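Isocitrate dehydrogenase [NAD] subunit 1 (Saccharomyces cerevisiae, PDB 3BLX) pairs with subunit 2 in an octameric mitochondrial enzyme that oxidises and decarboxylates isocitrate to 2-oxoglutarate with NAD+ in the citric acid cycle, and also binds mitochondrial mRNA leaders. Local coordinates at residues V20-G25 with S35-F40; D48-N53 with V67-R72; G76-G79 with A85-T88; L297-L302 with E306-I311. All blocks are in the same frame, centred on the assembly; numbering follows the deposited sequence.

Contact 1. Residues V20-G25 with S35-F40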
loop_
_atom_site.group_PDB
_atom_site.type_symbol
_atom_site.label_atom_id
_atom_site.label_comp_id
_atom_site.label_asym_id
_atom_site.label_seq_id
_atom_site.Cartn_x
_atom_site.Cartn_y
_atom_site.Cartn_z
ATOM N N VAL E 20 -21.062 12.763 14.790
ATOM C CA VAL E 20 -20.027 13.725 14.430
ATOM C C VAL E 20 -19.160 14.195 15.603
ATOM O O VAL E 20 -19.620 14.388 16.715
ATOM C CB VAL E 20 -20.559 14.911 13.593
ATOM C CG1 VAL E 20 -21.987 14.633 13.136
ATOM C CG2 VAL E 20 -20.419 16.201 14.346
ATOM N N THR E 21 -17.873 14.333 15.333
ATOM C CA THR E 21 -16.929 14.836 16.318
ATOM C C THR E 21 -17.241 16.290 16.681
ATOM O O THR E 21 -17.504 17.135 15.796
ATOM C CB THR E 21 -15.480 14.694 15.812
ATOM O OG1 THR E 21 -15.210 13.318 15.575
ATOM C CG2 THR E 21 -14.460 15.195 16.835
ATOM N N LEU E 22 -17.248 16.572 17.980
ATOM C CA LEU E 22 -17.456 17.931 18.455
ATOM C C LEU E 22 -16.272 18.317 19.320
ATOM O O LEU E 22 -15.988 17.665 20.328
ATOM C CB LEU E 22 -18.749 18.042 19.265
ATOM C CG LEU E 22 -19.110 19.472 19.644
ATOM C CD1 LEU E 22 -19.145 20.317 18.422
ATOM C CD2 LEU E 22 -20.435 19.478 20.271
ATOM N N ILE E 23 -15.561 19.360 18.914
ATOM C CA ILE E 23 -14.410 19.841 19.671
ATOM C C ILE E 23 -14.700 21.281 20.039
ATOM O O ILE E 23 -14.501 22.181 19.216
ATOM C CB ILE E 23 -13.138 19.811 18.811
ATOM C CG1 ILE E 23 -12.814 18.399 18.344
ATOM C CG2 ILE E 23 -11.962 20.364 19.565
ATOM C CD1 ILE E 23 -11.860 18.346 17.158
ATOM N N PRO E 24 -15.177 21.520 21.274
ATOM C CA PRO E 24 -15.755 22.821 21.626
ATOM C C PRO E 24 -14.703 23.918 21.775
ATOM O O PRO E 24 -14.937 25.044 21.390
ATOM C CB PRO E 24 -16.449 22.544 22.960
ATOM C CG PRO E 24 -16.486 21.047 23.085
ATOM C CD PRO E 24 -15.257 20.587 22.405
ATOM N N GLY E 25 -13.542 23.592 22.303
ATOM C CA GLY E 25 -12.519 24.605 22.456
ATOM C C GLY E 25 -12.469 25.186 23.851
ATOM O O GLY E 25 -12.719 24.495 24.828
ATOM N N SER E 35 -24.626 26.886 21.884
ATOM C CA SER E 35 -25.641 27.465 21.025
ATOM C C SER E 35 -26.077 26.487 19.919
ATOM O O SER E 35 -27.266 26.242 19.738
ATOM C CB SER E 35 -25.129 28.785 20.455
ATOM O OG SER E 35 -25.961 29.257 19.422
ATOM N N VAL E 36 -25.112 25.911 19.202
ATOM C CA VAL E 36 -25.410 24.954 18.148
ATOM C C VAL E 36 -26.061 23.691 18.719
ATOM O O VAL E 36 -27.083 23.265 18.240
ATOM C CB VAL E 36 -24.152 24.579 17.340
ATOM C CG1 VAL E 36 -24.403 23.311 16.542
ATOM C CG2 VAL E 36 -23.772 25.703 16.404
ATOM N N ARG E 37 -25.457 23.091 19.735
ATOM C CA ARG E 37 -26.041 21.930 20.399
ATOM C C ARG E 37 -27.516 22.155 20.725
ATOM O O ARG E 37 -28.347 21.274 20.490
ATOM C CB ARG E 37 -25.290 21.613 21.682
ATOM C CG ARG E 37 -24.377 20.450 21.582
ATOM C CD ARG E 37 -24.070 19.924 22.957
ATOM N NE ARG E 37 -22.806 20.441 23.444
ATOM C CZ ARG E 37 -21.745 19.679 23.692
ATOM N NH1 ARG E 37 -21.830 18.365 23.498
ATOM N NH2 ARG E 37 -20.610 20.230 24.140
ATOM N N THR E 38 -27.815 23.339 21.271
ATOM C CA THR E 38 -29.166 23.742 21.674
ATOM C C THR E 38 -30.137 23.860 20.487
ATOM O O THR E 38 -31.228 23.296 20.492
ATOM C CB THR E 38 -29.146 25.092 22.469
ATOM O OG1 THR E 38 -28.426 24.939 23.696
ATOM C CG2 THR E 38 -30.540 25.538 22.804
ATOM N N ILE E 39 -29.753 24.612 19.475
ATOM C CA ILE E 39 -30.557 24.667 18.265
ATOM C C ILE E 39 -30.772 23.281 17.643
ATOM O O ILE E 39 -31.844 22.983 17.112
ATOM C CB ILE E 39 -29.926 25.567 17.225
ATOM C CG1 ILE E 39 -29.770 26.988 17.773
ATOM C CG2 ILE E 39 -30.734 25.543 15.944
ATOM C CD1 ILE E 39 -29.030 27.940 16.837
ATOM N N PHE E 40 -29.760 22.428 17.711
ATOM C CA PHE E 40 -29.853 21.107 17.085
ATOM C C PHE E 40 -30.830 20.176 17.796
ATOM O O PHE E 40 -31.600 19.510 17.145
ATOM C CB PHE E 40 -28.475 20.437 16.947
ATOM C CG PHE E 40 -27.755 20.770 15.657
ATOM C CD1 PHE E 40 -27.871 22.023 15.079
ATOM C CD2 PHE E 40 -26.932 19.853 15.059
ATOM C CE1 PHE E 40 -27.198 22.327 13.919
ATOM C CE2 PHE E 40 -26.259 20.153 13.911
ATOM C CZ PHE E 40 -26.391 21.388 13.332
#
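L22 of strand 17-25 and R37 of helix 27-42 meet as an aliphatic branch against the flat of a guanidinium group. The methyl CD2 of L22 lies 3.6 Å above the guanidinium plane, over its centre, and comes within 3.7 Å of R37 CZ; the two side chains run obliquely to each other. L22 turns its CG opposite its own backbone N (chi1 -173°), which carries the branched end off the strand toward the helix. R37 reaches it with a chain that bends at chi3 (-97°). A second, looser van der Waals touch comes from the P24 ring, whose CG stands 4.3 Å from R37 NH2 and approaches obliquely.

No hydrogen bond links the two segments; R37 NE makes a long, weak ion pair with D34 on its own helix, while W49 and T51 of strand 47-51 also touch the R37 side chain. With an alanine at R37, L22 CD2 would probably lose the flat surface it rests on, and a gap would be likely to open between strand and helix.

Within the helix F40 N binds V36 O at 2.9 Å, and the backbone of L22 in the strand bonds to that of E50 in strand 47-51. Strand 17-25, helix 27-42 and strand 47-51 form a beta-alpha-beta crossover, with the two strands parallel and adjacent and the connecting helix packed on the sheet, as is classical for alpha/beta folds.

Contact 2. Residues D48-N53 with V67-R72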
loop_
_atom_site.group_PDB
_atom_site.type_symbol
_atom_site.label_atom_id
_atom_site.label_comp_id
_atom_site.label_asym_id
_atom_site.label_seq_id
_atom_site.Cartn_x
_atom_site.Cartn_y
_atom_site.Cartn_z
ATOM N N ASP E 48 -25.657 12.639 16.665
ATOM C CA ASP E 48 -25.103 12.360 17.982
ATOM C C ASP E 48 -23.687 12.931 18.077
ATOM O O ASP E 48 -22.820 12.616 17.270
ATOM C CB ASP E 48 -25.071 10.857 18.238
ATOM C CG ASP E 48 -26.473 10.234 18.399
ATOM O OD1 ASP E 48 -27.434 10.962 18.731
ATOM O OD2 ASP E 48 -26.599 8.999 18.204
ATOM N N TRP E 49 -23.449 13.787 19.056
ATOM C CA TRP E 49 -22.127 14.367 19.213
ATOM C C TRP E 49 -21.200 13.416 19.934
ATOM O O TRP E 49 -21.577 12.802 20.922
ATOM C CB TRP E 49 -22.212 15.659 19.985
ATOM C CG TRP E 49 -23.207 16.637 19.425
ATOM C CD1 TRP E 49 -24.406 16.980 19.965
ATOM C CD2 TRP E 49 -23.066 17.413 18.227
ATOM N NE1 TRP E 49 -25.026 17.908 19.177
ATOM C CE2 TRP E 49 -24.224 18.201 18.106
ATOM C CE3 TRP E 49 -22.068 17.523 17.251
ATOM C CZ2 TRP E 49 -24.416 19.085 17.062
ATOM C CZ3 TRP E 49 -22.277 18.391 16.193
ATOM C CH2 TRP E 49 -23.433 19.163 16.112
ATOM N N GLU E 50 -19.986 13.272 19.421
ATOM C CA GLU E 50 -18.956 12.554 20.151
ATOM C C GLU E 50 -18.018 13.647 20.586
ATOM O O GLU E 50 -17.101 14.021 19.868
ATOM C CB GLU E 50 -18.240 11.569 19.262
ATOM C CG GLU E 50 -17.115 10.779 19.958
ATOM C CD GLU E 50 -16.489 9.655 19.081
ATOM O OE1 GLU E 50 -15.314 9.304 19.304
ATOM O OE2 GLU E 50 -17.158 9.113 18.170
ATOM N N THR E 51 -18.286 14.190 21.756
ATOM C CA THR E 51 -17.626 15.400 22.176
ATOM C C THR E 51 -16.237 15.131 22.779
ATOM O O THR E 51 -16.053 14.224 23.564
ATOM C CB THR E 51 -18.567 16.289 23.049
ATOM O OG1 THR E 51 -17.800 16.998 24.012
ATOM C CG2 THR E 51 -19.608 15.462 23.754
ATOM N N ILE E 52 -15.247 15.900 22.339
ATOM C CA ILE E 52 -13.868 15.672 22.750
ATOM C C ILE E 52 -13.369 16.825 23.605
ATOM O O ILE E 52 -13.349 17.983 23.166
ATOM C CB ILE E 52 -12.888 15.528 21.541
ATOM C CG1 ILE E 52 -13.366 14.480 20.541
ATOM C CG2 ILE E 52 -11.499 15.166 22.045
ATOM C CD1 ILE E 52 -13.400 13.064 21.124
ATOM N N ASN E 53 -12.951 16.490 24.822
ATOM C CA ASN E 53 -12.489 17.465 25.806
ATOM C C ASN E 53 -10.980 17.634 25.790
ATOM O O ASN E 53 -10.245 16.860 26.382
ATOM C CB ASN E 53 -12.936 17.039 27.207
ATOM C CG ASN E 53 -14.429 16.737 27.279
ATOM O OD1 ASN E 53 -15.256 17.662 27.258
ATOM N ND2 ASN E 53 -14.785 15.439 27.373
ATOM N N VAL E 67 -8.105 13.540 16.757
ATOM C CA VAL E 67 -7.687 12.970 15.496
ATOM C C VAL E 67 -8.322 11.598 15.360
ATOM O O VAL E 67 -8.920 11.284 14.338
ATOM C CB VAL E 67 -6.124 12.909 15.371
ATOM C CG1 VAL E 67 -5.680 12.095 14.165
ATOM C CG2 VAL E 67 -5.561 14.298 15.272
ATOM N N GLU E 68 -8.228 10.802 16.412
ATOM C CA GLU E 68 -8.766 9.449 16.414
ATOM C C GLU E 68 -10.293 9.441 16.214
ATOM O O GLU E 68 -10.833 8.609 15.472
ATOM C CB GLU E 68 -8.346 8.719 17.695
ATOM C CG GLU E 68 -7.870 7.262 17.459
ATOM C CD GLU E 68 -6.823 7.126 16.327
ATOM O OE1 GLU E 68 -6.955 6.193 15.505
ATOM O OE2 GLU E 68 -5.865 7.936 16.248
ATOM N N SER E 69 -10.970 10.393 16.845
ATOM C CA SER E 69 -12.394 10.555 16.654
ATOM C C SER E 69 -12.743 10.947 15.222
ATOM O O SER E 69 -13.692 10.408 14.658
ATOM C CB SER E 69 -12.941 11.567 17.652
ATOM O OG SER E 69 -14.324 11.776 17.465
ATOM N N LEU E 70 -11.975 11.867 14.628
ATOM C CA LEU E 70 -12.183 12.238 13.228
ATOM C C LEU E 70 -11.914 11.099 12.268
ATOM O O LEU E 70 -12.604 10.972 11.274
ATOM C CB LEU E 70 -11.362 13.428 12.842
ATOM C CG LEU E 70 -12.036 14.736 13.255
ATOM C CD1 LEU E 70 -11.031 15.856 13.226
ATOM C CD2 LEU E 70 -13.217 15.056 12.367
ATOM N N LYS E 71 -10.942 10.251 12.578
ATOM C CA LYS E 71 -10.676 9.115 11.734
ATOM C C LYS E 71 -11.870 8.164 11.675
ATOM O O LYS E 71 -12.156 7.581 10.618
ATOM C CB LYS E 71 -9.416 8.402 12.193
ATOM C CG LYS E 71 -8.165 9.029 11.600
ATOM C CD LYS E 71 -6.919 8.823 12.456
ATOM C CE LYS E 71 -6.057 7.675 11.978
ATOM N NZ LYS E 71 -4.751 7.769 12.662
ATOM N N ARG E 72 -12.567 8.042 12.804
ATOM C CA ARG E 72 -13.745 7.204 12.896
ATOM C C ARG E 72 -14.963 7.859 12.274
ATOM O O ARG E 72 -15.694 7.230 11.540
ATOM C CB ARG E 72 -14.048 6.879 14.344
ATOM C CG ARG E 72 -13.014 6.044 15.040
ATOM C CD ARG E 72 -13.575 5.452 16.318
ATOM N NE ARG E 72 -13.830 6.483 17.315
ATOM C CZ ARG E 72 -12.887 6.984 18.105
ATOM N NH1 ARG E 72 -11.643 6.538 17.998
ATOM N NH2 ARG E 72 -13.178 7.922 18.999
#
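E50 sends its CG opposite its backbone N (chi1 179°) and stays extended beyond it, while R72 bends at its chi3; between them these shapes bring the carboxylate of strand 47-51 to the guanidinium of helix 60-73. R72 NH2 donates to E50 OE1 over 2.6 Å, with an N-H...O angle of 158°, in a salt bridge. The carboxylate and guanidinium planes lie only 8° apart, and the oxygen is met nearly along its C-O axis, at the edge of the guanidinium. On one face of that group E68 O sits 3.3 Å above the plane, toward the rim.

S69 OG hydrogen-bonds chiefly with T21 OG1 and lies 3.2 Å from E50 OE1, at best a weak bond. Beside the polar group, I52 CD1 packs on S69 CB at 3.8 Å. E50 OE2 is held by N73 ND2, so both carboxylate oxygens have partners. A second copy of this subunit packs its Y206 on R72.

Strand 47-51 pairs in parallel with strand 17-25. W49 and T51, alternating with E50 and I52, touch R37 of helix 27-42, whereas helix 60-73 covers the other face and rests V67 and L70 on helix 92-99.

Contact 3. Residues G76-G79 with A85-T88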
loop_
_atom_site.group_PDB
_atom_site.type_symbol
_atom_site.label_atom_id
_atom_site.label_comp_id
_atom_site.label_asym_id
_atom_site.label_seq_id
_atom_site.Cartn_x
_atom_site.Cartn_y
_atom_site.Cartn_z
ATOM N N GLY E 76 -16.476 16.713 11.438
ATOM C CA GLY E 76 -16.304 17.367 12.726
ATOM C C GLY E 76 -16.776 18.801 12.793
ATOM O O GLY E 76 -16.809 19.512 11.795
ATOM N N LEU E 77 -17.151 19.221 13.993
ATOM C CA LEU E 77 -17.522 20.607 14.251
ATOM C C LEU E 77 -16.585 21.073 15.339
ATOM O O LEU E 77 -16.463 20.443 16.383
ATOM C CB LEU E 77 -18.981 20.726 14.712
ATOM C CG LEU E 77 -19.773 21.955 14.251
ATOM C CD1 LEU E 77 -20.695 22.417 15.331
ATOM C CD2 LEU E 77 -18.879 23.073 13.908
ATOM N N LYS E 78 -15.928 22.184 15.090
ATOM C CA LYS E 78 -14.864 22.617 15.950
ATOM C C LYS E 78 -15.058 24.069 16.382
ATOM O O LYS E 78 -15.332 24.922 15.556
ATOM C CB LYS E 78 -13.536 22.404 15.221
ATOM C CG LYS E 78 -12.369 23.191 15.723
ATOM C CD LYS E 78 -11.086 22.575 15.216
ATOM C CE LYS E 78 -10.007 23.638 14.922
ATOM N NZ LYS E 78 -9.905 24.688 15.983
ATOM N N GLY E 79 -14.921 24.330 17.685
ATOM C CA GLY E 79 -14.962 25.686 18.224
ATOM C C GLY E 79 -13.616 26.403 18.184
ATOM O O GLY E 79 -12.765 26.103 17.343
ATOM N N ALA E 85 -2.009 30.855 18.703
ATOM C CA ALA E 85 -1.760 29.665 17.886
ATOM C C ALA E 85 -2.992 29.212 17.075
ATOM O O ALA E 85 -2.916 29.100 15.850
ATOM C CB ALA E 85 -1.209 28.513 18.746
ATOM N N ASP E 86 -4.121 28.963 17.744
ATOM C CA ASP E 86 -5.335 28.509 17.057
ATOM C C ASP E 86 -5.807 29.483 15.967
ATOM O O ASP E 86 -6.271 29.052 14.911
ATOM C CB ASP E 86 -6.472 28.220 18.057
ATOM C CG ASP E 86 -7.627 27.403 17.442
ATOM O OD1 ASP E 86 -7.426 26.202 17.139
ATOM O OD2 ASP E 86 -8.741 27.959 17.286
ATOM N N GLN E 87 -5.682 30.784 16.223
ATOM C CA GLN E 87 -6.155 31.812 15.295
ATOM C C GLN E 87 -5.322 31.924 14.006
ATOM O O GLN E 87 -5.798 32.433 12.988
ATOM C CB GLN E 87 -6.232 33.170 16.006
ATOM C CG GLN E 87 -7.174 33.186 17.214
ATOM C CD GLN E 87 -7.123 34.491 18.001
ATOM O OE1 GLN E 87 -6.279 35.359 17.745
ATOM N NE2 GLN E 87 -8.033 34.633 18.965
ATOM N N THR E 88 -4.083 31.445 14.045
ATOM C CA THR E 88 -3.200 31.548 12.884
ATOM C C THR E 88 -3.085 30.241 12.080
ATOM O O THR E 88 -2.588 30.242 10.947
ATOM C CB THR E 88 -1.793 32.071 13.280
ATOM O OG1 THR E 88 -1.255 31.262 14.329
ATOM C CG2 THR E 88 -1.875 33.505 13.770
#
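K78 and D86 form a buried salt bridge that ties the C-terminal part of strand 75-80, in the main sheet, to the short, weakly bonded helix 84-88 that follows it. The two side chains come from opposite directions. K78 turns CG opposite its backbone N (chi1 160°) and then bends at chi3 and chi4, which brings the ammonium group round to the helix. NZ donates to D86 OD1 over 3.1 Å, and the oxygen accepts through its syn lone pair, on the side of OD2. D86 OD2 is farther from K78 NZ, at 3.7 Å, and accepts a hydrogen bond from W81 N in the connection between strand and helix. K78 NZ also makes a weak bond to G79 O at 3.5 Å and a long, weak ion pair with E270. An alanine in place of D86 would probably leave the buried K78 ammonium without its close counter-charge and W81 N without its acceptor.

The side chain of D86 is about 9 Å from that of R98, and about 10 Å from that of R129, both probably substrate-binding. Helix 92-99 packs L93 and N94 against K78, and strand 75-80 runs parallel between strands 17-25 and 267-269.

Contact 4. Residues L297-L302 with E306-I311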
loop_
_atom_site.group_PDB
_atom_site.type_symbol
_atom_site.label_atom_id
_atom_site.label_comp_id
_atom_site.label_asym_id
_atom_site.label_seq_id
_atom_site.Cartn_x
_atom_site.Cartn_y
_atom_site.Cartn_z
ATOM N N LEU E 297 -23.249 24.626 7.006
ATOM C CA LEU E 297 -22.363 24.074 5.975
ATOM C C LEU E 297 -22.183 22.583 6.207
ATOM O O LEU E 297 -22.197 21.797 5.273
ATOM C CB LEU E 297 -21.005 24.757 5.985
ATOM C CG LEU E 297 -20.971 26.192 5.466
ATOM C CD1 LEU E 297 -19.544 26.746 5.427
ATOM C CD2 LEU E 297 -21.569 26.236 4.090
ATOM N N MET E 298 -22.016 22.203 7.462
ATOM C CA MET E 298 -21.894 20.801 7.841
ATOM C C MET E 298 -23.168 20.014 7.516
ATOM O O MET E 298 -23.102 18.908 7.001
ATOM C CB MET E 298 -21.524 20.660 9.319
ATOM C CG MET E 298 -21.279 19.247 9.719
ATOM S SD MET E 298 -21.181 19.044 11.489
ATOM C CE MET E 298 -22.871 19.469 11.957
ATOM N N LEU E 299 -24.327 20.589 7.810
ATOM C CA LEU E 299 -25.594 19.942 7.497
ATOM C C LEU E 299 -25.712 19.674 5.988
ATOM O O LEU E 299 -26.025 18.554 5.577
ATOM C CB LEU E 299 -26.766 20.791 7.998
ATOM C CG LEU E 299 -26.950 20.841 9.523
ATOM C CD1 LEU E 299 -28.019 21.835 9.897
ATOM C CD2 LEU E 299 -27.260 19.474 10.123
ATOM N N ASN E 300 -25.459 20.698 5.179
ATOM C CA ASN E 300 -25.412 20.561 3.727
ATOM C C ASN E 300 -24.555 19.372 3.302
ATOM O O ASN E 300 -24.965 18.539 2.506
ATOM C CB ASN E 300 -24.839 21.824 3.080
ATOM C CG ASN E 300 -25.847 22.976 3.026
ATOM O OD1 ASN E 300 -27.055 22.785 3.202
ATOM N ND2 ASN E 300 -25.348 24.177 2.768
ATOM N N HIS E 301 -23.356 19.306 3.852
ATOM C CA HIS E 301 -22.417 18.261 3.529
ATOM C C HIS E 301 -22.911 16.864 3.920
ATOM O O HIS E 301 -22.645 15.876 3.235
ATOM C CB HIS E 301 -21.111 18.542 4.251
ATOM C CG HIS E 301 -19.941 17.821 3.672
ATOM N ND1 HIS E 301 -19.396 16.702 4.261
ATOM C CD2 HIS E 301 -19.198 18.069 2.561
ATOM C CE1 HIS E 301 -18.374 16.277 3.537
ATOM N NE2 HIS E 301 -18.222 17.098 2.509
ATOM N N LEU E 302 -23.607 16.770 5.045
ATOM C CA LEU E 302 -24.121 15.490 5.503
ATOM C C LEU E 302 -25.340 15.040 4.708
ATOM O O LEU E 302 -25.835 13.938 4.911
ATOM C CB LEU E 302 -24.485 15.590 6.963
ATOM C CG LEU E 302 -23.275 15.606 7.865
ATOM C CD1 LEU E 302 -23.711 15.862 9.292
ATOM C CD2 LEU E 302 -22.577 14.273 7.758
ATOM N N GLU E 306 -32.306 20.335 4.485
ATOM C CA GLU E 306 -33.629 20.889 4.682
ATOM C C GLU E 306 -33.484 21.593 6.019
ATOM O O GLU E 306 -33.790 22.778 6.137
ATOM C CB GLU E 306 -34.682 19.789 4.766
ATOM C CG GLU E 306 -34.600 18.738 3.636
ATOM C CD GLU E 306 -33.605 17.582 3.911
ATOM O OE1 GLU E 306 -33.285 17.295 5.098
ATOM O OE2 GLU E 306 -33.156 16.945 2.927
ATOM N N TYR E 307 -32.966 20.863 7.009
ATOM C CA TYR E 307 -32.630 21.439 8.309
ATOM C C TYR E 307 -31.696 22.663 8.182
ATOM O O TYR E 307 -31.763 23.611 8.971
ATOM C CB TYR E 307 -31.935 20.404 9.183
ATOM C CG TYR E 307 -32.788 19.255 9.665
ATOM C CD1 TYR E 307 -32.757 18.022 9.022
ATOM C CD2 TYR E 307 -33.589 19.385 10.786
ATOM C CE1 TYR E 307 -33.517 16.966 9.474
ATOM C CE2 TYR E 307 -34.346 18.333 11.247
ATOM C CZ TYR E 307 -34.311 17.126 10.589
ATOM O OH TYR E 307 -35.074 16.075 11.052
ATOM N N ALA E 308 -30.807 22.632 7.201
ATOM C CA ALA E 308 -29.847 23.703 7.051
ATOM C C ALA E 308 -30.497 24.961 6.524
ATOM O O ALA E 308 -30.094 26.063 6.880
ATOM C CB ALA E 308 -28.709 23.288 6.140
ATOM N N THR E 309 -31.486 24.804 5.647
ATOM C CA THR E 309 -32.151 25.960 5.061
ATOM C C THR E 309 -32.958 26.665 6.152
ATOM O O THR E 309 -32.958 27.893 6.244
ATOM C CB THR E 309 -33.057 25.562 3.885
ATOM O OG1 THR E 309 -32.315 24.746 2.972
ATOM C CG2 THR E 309 -33.538 26.789 3.158
ATOM N N ARG E 310 -33.608 25.869 6.996
ATOM C CA ARG E 310 -34.420 26.405 8.072
ATOM C C ARG E 310 -33.575 27.174 9.084
ATOM O O ARG E 310 -33.873 28.328 9.398
ATOM C CB ARG E 310 -35.200 25.282 8.757
ATOM C CG ARG E 310 -36.315 24.698 7.901
ATOM C CD ARG E 310 -36.855 23.422 8.510
ATOM N NE ARG E 310 -37.153 23.566 9.933
ATOM C CZ ARG E 310 -38.258 24.132 10.400
ATOM N NH1 ARG E 310 -39.153 24.614 9.549
ATOM N NH2 ARG E 310 -38.462 24.219 11.710
ATOM N N ILE E 311 -32.519 26.532 9.576
ATOM C CA ILE E 311 -31.639 27.145 10.559
ATOM C C ILE E 311 -31.010 28.407 10.012
ATOM O O ILE E 311 -30.846 29.393 10.725
ATOM C CB ILE E 311 -30.536 26.211 10.988
ATOM C CG1 ILE E 311 -31.134 25.069 11.808
ATOM C CG2 ILE E 311 -29.494 26.986 11.774
ATOM C CD1 ILE E 311 -30.130 24.010 12.175
#
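L299 of helix 289-302 points at A308 and I311 of helix 306-320, and its side chain takes part in most of the contact. CB of L299 meets A308 CB at 3.7 Å, bringing the two helices close where A308 has no more than a methyl to offer. L299 sends CG opposite its carbonyl carbon (chi1 -71°), and the branch continues extended, so that CD1 lies 3.8 Å from I311 CD1. The L299 and I311 side chains cross at about a right angle there, methyl against methyl.

Y307 enters by its stem alone: its CB is 4.2 Å from L299 CD1, after which the ring leads away from helix 289-302 toward E43 and I45. N300 starts off to one side of the interface, and its amide turns in at the rim, where OD1 touches A308 CB at 3.4 Å. This is a van der Waals contact, as a methyl group donates no hydrogen bond.

The helix axes approach to 8.3 Å and their directions differ by 160°, making a nearly antiparallel helical hairpin joined by three residues. F40 of helix 27-42 touches both L299 and I311, and R310, on the same helix as I311, forms a salt bridge with E43. Chemically the contact is almost wholly aliphatic. With no hydrogen bond or ion pair across it, cohesion between these two segments comes from apolar packing, chiefly L299 on A308 and I311, and the N300 amide sits at its rim.

Overall arrangement
Contacts 1, 2 and 3 share one sheet, in which strand 17-25 lies between strands 47-51 and 75-80. Backbone bonds join them: L22 O to I52 N at 2.8 Å and I23 O to G79 N at 2.7 Å. Contacts 1 and 2 are about 12 Å apart between centres, and contact 2 also reaches contact 3, where L70 CD2 lies 3.8 Å from G76 N. Contact 4 adjoins contact 1 through V20 CG2, 4.1 Å from M298 SD, and M298 packs on W49 and L77 as well. Contact 3 lies nearest the probable substrate-binding residues R98 and R129, whereas contacts 1, 2 and 4 lie away from them; contacts 3 and 4 are about 21 Å apart between centres.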